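Local coordinates for protein Myo-inositol phosphohydrolase (Mitsuokella multacida, PDB 4WU3) that probably removes phosphate groups from inositol polyphosphates such as phytate, as a phosphatase of the PTP-like family, and binds inositol-(1,3,4,5)-tetrakisphosphate, at residues Gln115-Asp120 / Gly203-Arg208. The protein carries 2 engineered substitutions. Numbering follows the deposited sequence.
Sequences QFYDVD and GANYFR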
ATOM      1  N   GLN A 115      19.687  32.213   8.021  1.00 12.64           N
ATOM      2  CA  GLN A 115      19.654  31.011   8.849  1.00 14.73           C
ATOM      3  C   GLN A 115      18.429  30.117   8.618  1.00 13.28           C
ATOM      4  O   GLN A 115      18.235  29.126   9.313  1.00 13.07           O
ATOM      5  CB  GLN A 115      19.743  31.406  10.318  1.00 16.17           C
ATOM      6  CG  GLN A 115      21.175  31.653  10.743  1.00 17.38           C
ATOM      7  CD  GLN A 115      21.799  32.806   9.999  1.00 21.23           C
ATOM      8  OE1 GLN A 115      22.784  32.657   9.282  1.00 22.97           O
ATOM      9  NE2 GLN A 115      21.245  33.965  10.201  1.00 23.42           N
ATOM     10  N   PHE A 116      17.622  30.452   7.620  1.00 12.90           N
ATOM     11  CA  PHE A 116      16.340  29.792   7.421  1.00 11.45           C
ATOM     12  C   PHE A 116      16.435  28.837   6.234  1.00 11.00           C
ATOM     13  O   PHE A 116      16.888  29.225   5.157  1.00  9.51           O
ATOM     14  CB  PHE A 116      15.259  30.853   7.195  1.00 11.05           C
ATOM     15  CG  PHE A 116      13.871  30.298   7.033  1.00 11.10           C
ATOM     16  CD1 PHE A 116      13.063  30.085   8.124  1.00 10.85           C
ATOM     17  CD2 PHE A 116      13.368  30.023   5.782  1.00 11.08           C
ATOM     18  CE1 PHE A 116      11.786  29.573   7.977  1.00 11.50           C
ATOM     19  CE2 PHE A 116      12.095  29.523   5.627  1.00 11.09           C
ATOM     20  CZ  PHE A 116      11.302  29.295   6.727  1.00 11.46           C
ATOM     21  N   TYR A 117      16.020  27.587   6.445  1.00  9.87           N
ATOM     22  CA  TYR A 117      16.031  26.574   5.387  1.00  9.04           C
ATOM     23  C   TYR A 117      14.615  26.096   5.090  1.00  8.51           C
ATOM     24  O   TYR A 117      13.950  25.532   5.945  1.00  9.08           O
ATOM     25  CB  TYR A 117      16.919  25.383   5.771  1.00  8.73           C
ATOM     26  CG  TYR A 117      18.382  25.746   5.841  1.00  9.34           C
ATOM     27  CD1 TYR A 117      18.881  26.439   6.930  1.00  9.31           C
ATOM     28  CD2 TYR A 117      19.264  25.424   4.808  1.00  9.92           C
ATOM     29  CE1 TYR A 117      20.213  26.800   6.997  1.00 10.05           C
ATOM     30  CE2 TYR A 117      20.608  25.791   4.872  1.00  9.51           C
ATOM     31  CZ  TYR A 117      21.073  26.469   5.974  1.00  9.56           C
ATOM     32  OH  TYR A 117      22.403  26.842   6.081  1.00 10.89           O
ATOM     33  N   ASP A 118      14.163  26.354   3.872  1.00  8.12           N
ATOM     34  CA  ASP A 118      12.904  25.847   3.386  1.00  7.84           C
ATOM     35  C   ASP A 118      13.143  24.425   2.927  1.00  7.23           C
ATOM     36  O   ASP A 118      13.884  24.191   1.974  1.00  7.55           O
ATOM     37  CB  ASP A 118      12.413  26.711   2.224  1.00  8.78           C
ATOM     38  CG  ASP A 118      11.184  26.143   1.539  1.00  9.23           C
ATOM     39  OD1 ASP A 118      10.391  25.437   2.200  1.00 10.87           O
ATOM     40  OD2 ASP A 118      11.006  26.416   0.330  1.00  9.24           O
ATOM     41  N   VAL A 119      12.539  23.477   3.632  1.00  6.38           N
ATOM     42  CA  VAL A 119      12.591  22.084   3.231  1.00  6.16           C
ATOM     43  C   VAL A 119      11.286  21.737   2.546  1.00  5.82           C
ATOM     44  O   VAL A 119      10.256  21.517   3.199  1.00  5.71           O
ATOM     45  CB  VAL A 119      12.830  21.145   4.428  1.00  6.53           C
ATOM     46  CG1 VAL A 119      12.910  19.699   3.966  1.00  6.66           C
ATOM     47  CG2 VAL A 119      14.109  21.534   5.162  1.00  6.27           C
ATOM     48  N   ASP A 120      11.370  21.687   1.219  1.00  5.79           N
ATOM     49  CA  ASP A 120      10.245  21.491   0.328  1.00  5.73           C
ATOM     50  C   ASP A 120      10.079  20.018   0.010  1.00  5.75           C
ATOM     51  O   ASP A 120      10.847  19.460  -0.772  1.00  5.81           O
ATOM     52  CB  ASP A 120      10.513  22.274  -0.960  1.00  5.90           C
ATOM     53  CG  ASP A 120       9.414  22.135  -1.979  1.00  6.02           C
ATOM     54  OD1 ASP A 120       8.418  21.452  -1.684  1.00  5.57           O
ATOM     55  OD2 ASP A 120       9.555  22.719  -3.084  1.00  6.92           O
ATOM     56  N   GLY A 203      16.376  35.785   0.354  1.00 15.74           N
ATOM     57  CA  GLY A 203      17.622  35.637   1.106  1.00 15.12           C
ATOM     58  C   GLY A 203      17.681  34.380   1.946  1.00 15.41           C
ATOM     59  O   GLY A 203      18.567  34.228   2.783  1.00 16.55           O
ATOM     60  N   ALA A 204      16.740  33.467   1.731  1.00 14.83           N
ATOM     61  CA  ALA A 204      16.691  32.248   2.524  1.00 13.35           C
ATOM     62  C   ALA A 204      17.320  31.079   1.786  1.00 12.75           C
ATOM     63  O   ALA A 204      17.714  31.195   0.631  1.00 10.40           O
ATOM     64  CB  ALA A 204      15.251  31.928   2.909  1.00 14.49           C
ATOM     65  N   ASN A 205      17.415  29.946   2.472  1.00 12.32           N
ATOM     66  CA  ASN A 205      17.970  28.736   1.890  1.00 11.82           C
ATOM     67  C   ASN A 205      16.887  27.730   1.515  1.00 12.08           C
ATOM     68  O   ASN A 205      15.770  27.795   2.021  1.00 11.48           O
ATOM     69  CB  ASN A 205      18.918  28.109   2.884  1.00 12.91           C
ATOM     70  CG  ASN A 205      20.003  29.061   3.308  1.00 13.96           C
ATOM     71  OD1 ASN A 205      20.975  29.256   2.582  1.00 14.98           O
ATOM     72  ND2 ASN A 205      19.842  29.670   4.480  1.00 13.37           N
ATOM     73  N   TYR A 206      17.239  26.789   0.640  1.00 11.46           N
ATOM     74  CA  TYR A 206      16.277  25.882   0.032  1.00 10.38           C
ATOM     75  C   TYR A 206      16.821  24.465  -0.056  1.00 10.60           C
ATOM     76  O   TYR A 206      17.983  24.258  -0.404  1.00 10.02           O
ATOM     77  CB  TYR A 206      15.935  26.366  -1.374  1.00  9.72           C
ATOM     78  CG  TYR A 206      14.896  25.536  -2.098  1.00 10.16           C
ATOM     79  CD1 TYR A 206      13.559  25.627  -1.756  1.00  9.52           C
ATOM     80  CD2 TYR A 206      15.246  24.684  -3.153  1.00 10.38           C
ATOM     81  CE1 TYR A 206      12.606  24.881  -2.402  1.00  9.10           C
ATOM     82  CE2 TYR A 206      14.279  23.945  -3.825  1.00  9.42           C
ATOM     83  CZ  TYR A 206      12.965  24.051  -3.430  1.00  9.34           C
ATOM     84  OH  TYR A 206      11.981  23.342  -4.064  1.00 10.15           O
ATOM     85  N   PHE A 207      15.966  23.493   0.241  1.00  9.37           N
ATOM     86  CA  PHE A 207      16.306  22.088   0.064  1.00  9.57           C
ATOM     87  C   PHE A 207      15.065  21.322  -0.394  1.00  9.52           C
ATOM     88  O   PHE A 207      13.982  21.482   0.169  1.00 10.38           O
ATOM     89  CB  PHE A 207      16.852  21.501   1.358  1.00 10.14           C
ATOM     90  CG  PHE A 207      17.280  20.073   1.236  1.00 11.72           C
ATOM     91  CD1 PHE A 207      18.468  19.750   0.599  1.00 11.89           C
ATOM     92  CD2 PHE A 207      16.500  19.050   1.760  1.00 12.24           C
ATOM     93  CE1 PHE A 207      18.873  18.436   0.475  1.00 12.33           C
ATOM     94  CE2 PHE A 207      16.904  17.729   1.646  1.00 13.84           C
ATOM     95  CZ  PHE A 207      18.094  17.420   1.000  1.00 13.50           C
ATOM     96  N   ARG A 208      15.226  20.504  -1.422  1.00  9.20           N
ATOM     97  CA  ARG A 208      14.110  19.790  -2.023  1.00 10.09           C
ATOM     98  C   ARG A 208      14.258  18.288  -1.868  1.00  9.96           C
ATOM     99  O   ARG A 208      15.327  17.733  -2.091  1.00  9.41           O
ATOM    100  CB  ARG A 208      14.022  20.121  -3.515  1.00 10.89           C
ATOM    101  CG  ARG A 208      12.917  19.395  -4.275  1.00 11.08           C
ATOM    102  CD  ARG A 208      11.551  19.990  -3.996  1.00 11.69           C
ATOM    103  NE  ARG A 208      10.525  19.541  -4.946  1.00 11.01           N
ATOM    104  CZ  ARG A 208      10.277  20.118  -6.122  1.00 11.34           C
ATOM    105  NH1 ARG A 208      10.984  21.160  -6.518  1.00 12.61           N
ATOM    106  NH2 ARG A 208       9.314  19.651  -6.912  1.00 10.38           N
TER
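Phe116 O is gripped by two donors of Asn205, the backbone N at 2.8 Å and the side-chain ND2 at 3.1 Å. These bonds open a parallel pairing between strands 116-122 and 205-211 in the mixed sheet of the PTP-like phosphatase fold, where 205-211 is an edge strand and 237-241 lies on the other side of 116-122. ND2 approaches from above the carbonyl plane and also bonds Ser114 O, two bonds that would hold the amide's rotation. With CG beside the backbone N (chi1 -56°), this amide stacks on the Tyr117 ring, the two planes 17° apart, and Asn205 CB makes a CH-pi contact 3.7 Å from the ring centroid. The backbones then pair through Asp118 N to Asn205 O, Phe207 N to Asp118 O and Asp120 N to Phe207 O. Polar groups gather on the face carrying Asp118, Asp120, Tyr206 and Arg208. Asp118 OD2 lies at the Tyr206 ring edge, 3.4 Å from CD1, while Tyr206 OH donates to Asp120 OD2 at 2.7 Å, on the carboxylate's anti side; His126 bonds the same oxygen. Arg208 NE bonds Arg122 O and NH1 pairs with Glu156; Asp120 OD2 lies over the guanidinium face, 3.8 Å from NE, a long salt bridge with no N-H aimed at it.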